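Local coordinates for putative uncharacterized protein PH0594 (Pyrococcus horikoshii, PDB 4HXF) that probably acts as a serine peptidase of the prolyl oligopeptidase family, an acylaminoacyl peptidase that assembles into a self-compartmentalizing hexamer, at residues E458-G464 and F482-E488. Sequence-based numbering, arbitrary orientation.
Sequences ERIGITG and FKAGISE
Strand 460-464 pairs in parallel with strand 484-488 in the core of the alpha/beta-hydrolase sheet, the two being joined by helix 467-478 as a beta-alpha-beta crossover. Units of this kind present the nucleophile in alpha/beta hydrolases, and G464 here begins a GxSxG sequence consistent with that elbow. The strand axes run 4.8 Å apart and only 1° from parallel. K483 N donates to I460 O (2.8 Å), I462 N to A484 O, I486 N to I462 O, and E488 N to G464 O, so the N-H and C=O of I462 both reach the one partner strand, while G461 and T463 bond to strand 378-384 on the other edge. On the side of the crossover helix, where A475 and L476 close the layer, I462 CG2 sits over one face of the F482 ring, 4.0 Å from its centroid, while I460 CG2 packs against F482 CD2. With I462 CG1 anti to the backbone N (chi1 -171°) and the chain extended beyond it, CD1 comes to the ring's CZ. At the outer end K483, bent at chi2 and chi4, folds back over E458 O and forms a long, weak salt bridge from NZ to E458 OE1 (3.4 Å); NZ also donates to a water that takes the I460 N-H. With an alanine in place of K483, the E458 carboxylate would probably lose this mate and the water one of its two donors. The opposite face carries T463 and I486, covered by F596, F599 and F600 of helix 586-605. There a second water donates to E488 OE2, of a carboxylate salt-bridged to R592, and to T463 OG1, and that hydroxyl gives its own proton to I486 O (2.7 Å), tilted 25° from the carbonyl plane.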
loop_
_atom_site.group_PDB
_atom_site.type_symbol
_atom_site.label_atom_id
_atom_site.label_comp_id
_atom_site.label_asym_id
_atom_site.label_seq_id
_atom_site.Cartn_x
_atom_site.Cartn_y
_atom_site.Cartn_z
ATOM N N GLU A 458 -4.512 31.412 -52.028
ATOM C CA GLU A 458 -5.288 32.045 -51.029
ATOM C C GLU A 458 -5.381 31.244 -49.718
ATOM O O GLU A 458 -5.955 31.709 -48.747
ATOM C CB GLU A 458 -6.711 32.373 -51.562
ATOM C CG GLU A 458 -6.630 33.469 -52.639
ATOM C CD GLU A 458 -5.868 34.765 -52.181
ATOM O OE1 GLU A 458 -6.086 35.322 -51.005
ATOM O OE2 GLU A 458 -4.972 35.202 -52.995
ATOM N N ARG A 459 -4.799 30.034 -49.668
ATOM C CA ARG A 459 -4.814 29.258 -48.414
ATOM C C ARG A 459 -3.428 28.650 -48.180
ATOM O O ARG A 459 -3.251 27.418 -48.176
ATOM C CB ARG A 459 -5.878 28.159 -48.462
ATOM C CG ARG A 459 -7.352 28.687 -48.448
ATOM C CD ARG A 459 -8.303 27.487 -48.407
ATOM N NE ARG A 459 -8.279 26.808 -49.694
ATOM C CZ ARG A 459 -8.641 25.556 -49.906
ATOM N NH1 ARG A 459 -9.115 24.798 -48.940
ATOM N NH2 ARG A 459 -8.567 25.082 -51.125
ATOM N N ILE A 460 -2.467 29.536 -47.890
ATOM C CA ILE A 460 -1.096 29.145 -47.524
ATOM C C ILE A 460 -0.871 29.409 -46.044
ATOM O O ILE A 460 -1.113 30.529 -45.593
ATOM C CB ILE A 460 -0.056 29.913 -48.309
ATOM C CG1 ILE A 460 -0.346 29.757 -49.838
ATOM C CG2 ILE A 460 1.376 29.349 -47.968
ATOM C CD1 ILE A 460 0.635 30.602 -50.712
ATOM N N GLY A 461 -0.443 28.391 -45.314
ATOM C CA GLY A 461 -0.097 28.537 -43.907
ATOM C C GLY A 461 1.375 28.242 -43.733
ATOM O O GLY A 461 2.068 27.788 -44.687
ATOM N N ILE A 462 1.895 28.475 -42.549
ATOM C CA ILE A 462 3.280 28.296 -42.233
ATOM C C ILE A 462 3.456 27.809 -40.828
ATOM O O ILE A 462 2.657 28.104 -39.906
ATOM C CB ILE A 462 4.078 29.594 -42.458
ATOM C CG1 ILE A 462 5.571 29.362 -42.333
ATOM C CG2 ILE A 462 3.504 30.778 -41.605
ATOM C CD1 ILE A 462 6.408 30.549 -42.889
ATOM N N THR A 463 4.377 26.882 -40.645
ATOM C CA THR A 463 4.670 26.328 -39.325
ATOM C C THR A 463 6.160 25.984 -39.156
ATOM O O THR A 463 6.835 25.721 -40.148
ATOM C CB THR A 463 3.820 25.061 -39.056
ATOM O OG1 THR A 463 3.969 24.590 -37.709
ATOM C CG2 THR A 463 4.133 23.871 -40.071
ATOM N N GLY A 464 6.627 25.958 -37.930
ATOM C CA GLY A 464 7.917 25.471 -37.586
ATOM C C GLY A 464 8.159 25.418 -36.145
ATOM O O GLY A 464 7.387 26.000 -35.347
ATOM N N PHE A 482 0.350 34.678 -45.623
ATOM C CA PHE A 482 -0.094 33.519 -44.866
ATOM C C PHE A 482 -1.420 33.704 -44.165
ATOM O O PHE A 482 -1.735 34.787 -43.664
ATOM C CB PHE A 482 0.970 33.116 -43.856
ATOM C CG PHE A 482 2.308 32.897 -44.475
ATOM C CD1 PHE A 482 3.257 33.893 -44.515
ATOM C CD2 PHE A 482 2.586 31.718 -45.112
ATOM C CE1 PHE A 482 4.455 33.765 -45.132
ATOM C CE2 PHE A 482 3.793 31.598 -45.770
ATOM C CZ PHE A 482 4.726 32.582 -45.798
ATOM N N LYS A 483 -2.225 32.640 -44.198
ATOM C CA LYS A 483 -3.608 32.685 -43.674
ATOM C C LYS A 483 -3.697 32.160 -42.212
ATOM O O LYS A 483 -4.692 32.357 -41.549
ATOM C CB LYS A 483 -4.493 31.902 -44.571
ATOM C CG LYS A 483 -4.681 32.602 -45.928
ATOM C CD LYS A 483 -5.160 34.056 -45.820
ATOM C CE LYS A 483 -5.591 34.579 -47.207
ATOM N NZ LYS A 483 -4.381 34.637 -48.111
ATOM N N ALA A 484 -2.684 31.432 -41.784
ATOM C CA ALA A 484 -2.578 30.771 -40.473
ATOM C C ALA A 484 -1.165 30.418 -40.201
ATOM O O ALA A 484 -0.418 30.101 -41.106
ATOM C CB ALA A 484 -3.430 29.484 -40.470
ATOM N N GLY A 485 -0.818 30.344 -38.936
ATOM C CA GLY A 485 0.461 29.914 -38.465
ATOM C C GLY A 485 0.408 29.017 -37.262
ATOM O O GLY A 485 -0.533 29.153 -36.413
ATOM N N ILE A 486 1.351 28.085 -37.168
ATOM C CA ILE A 486 1.592 27.288 -35.940
ATOM C C ILE A 486 3.028 27.456 -35.600
ATOM O O ILE A 486 3.915 26.936 -36.314
ATOM C CB ILE A 486 1.162 25.806 -36.044
ATOM C CG1 ILE A 486 -0.335 25.680 -36.460
ATOM C CG2 ILE A 486 1.485 25.124 -34.692
ATOM C CD1 ILE A 486 -0.829 24.228 -36.423
ATOM N N SER A 487 3.305 28.183 -34.522
ATOM C CA SER A 487 4.702 28.442 -34.096
ATOM C C SER A 487 4.977 27.673 -32.822
ATOM O O SER A 487 4.261 27.831 -31.834
ATOM C CB SER A 487 4.834 29.930 -33.816
ATOM O OG SER A 487 6.009 30.266 -33.066
ATOM N N GLU A 488 6.030 26.889 -32.798
ATOM C CA GLU A 488 6.292 25.981 -31.647
ATOM C C GLU A 488 7.683 26.213 -31.105
ATOM O O GLU A 488 8.667 26.319 -31.823
ATOM C CB GLU A 488 6.180 24.534 -32.053
ATOM C CG GLU A 488 5.042 24.217 -32.960
ATOM C CD GLU A 488 4.798 22.738 -33.063
ATOM O OE1 GLU A 488 4.969 22.069 -31.998
ATOM O OE2 GLU A 488 4.522 22.252 -34.221
HETATM O O HOH W 1 -2.529 32.426 -48.600
HETATM O O HOH W 2 5.759 22.761 -36.633
#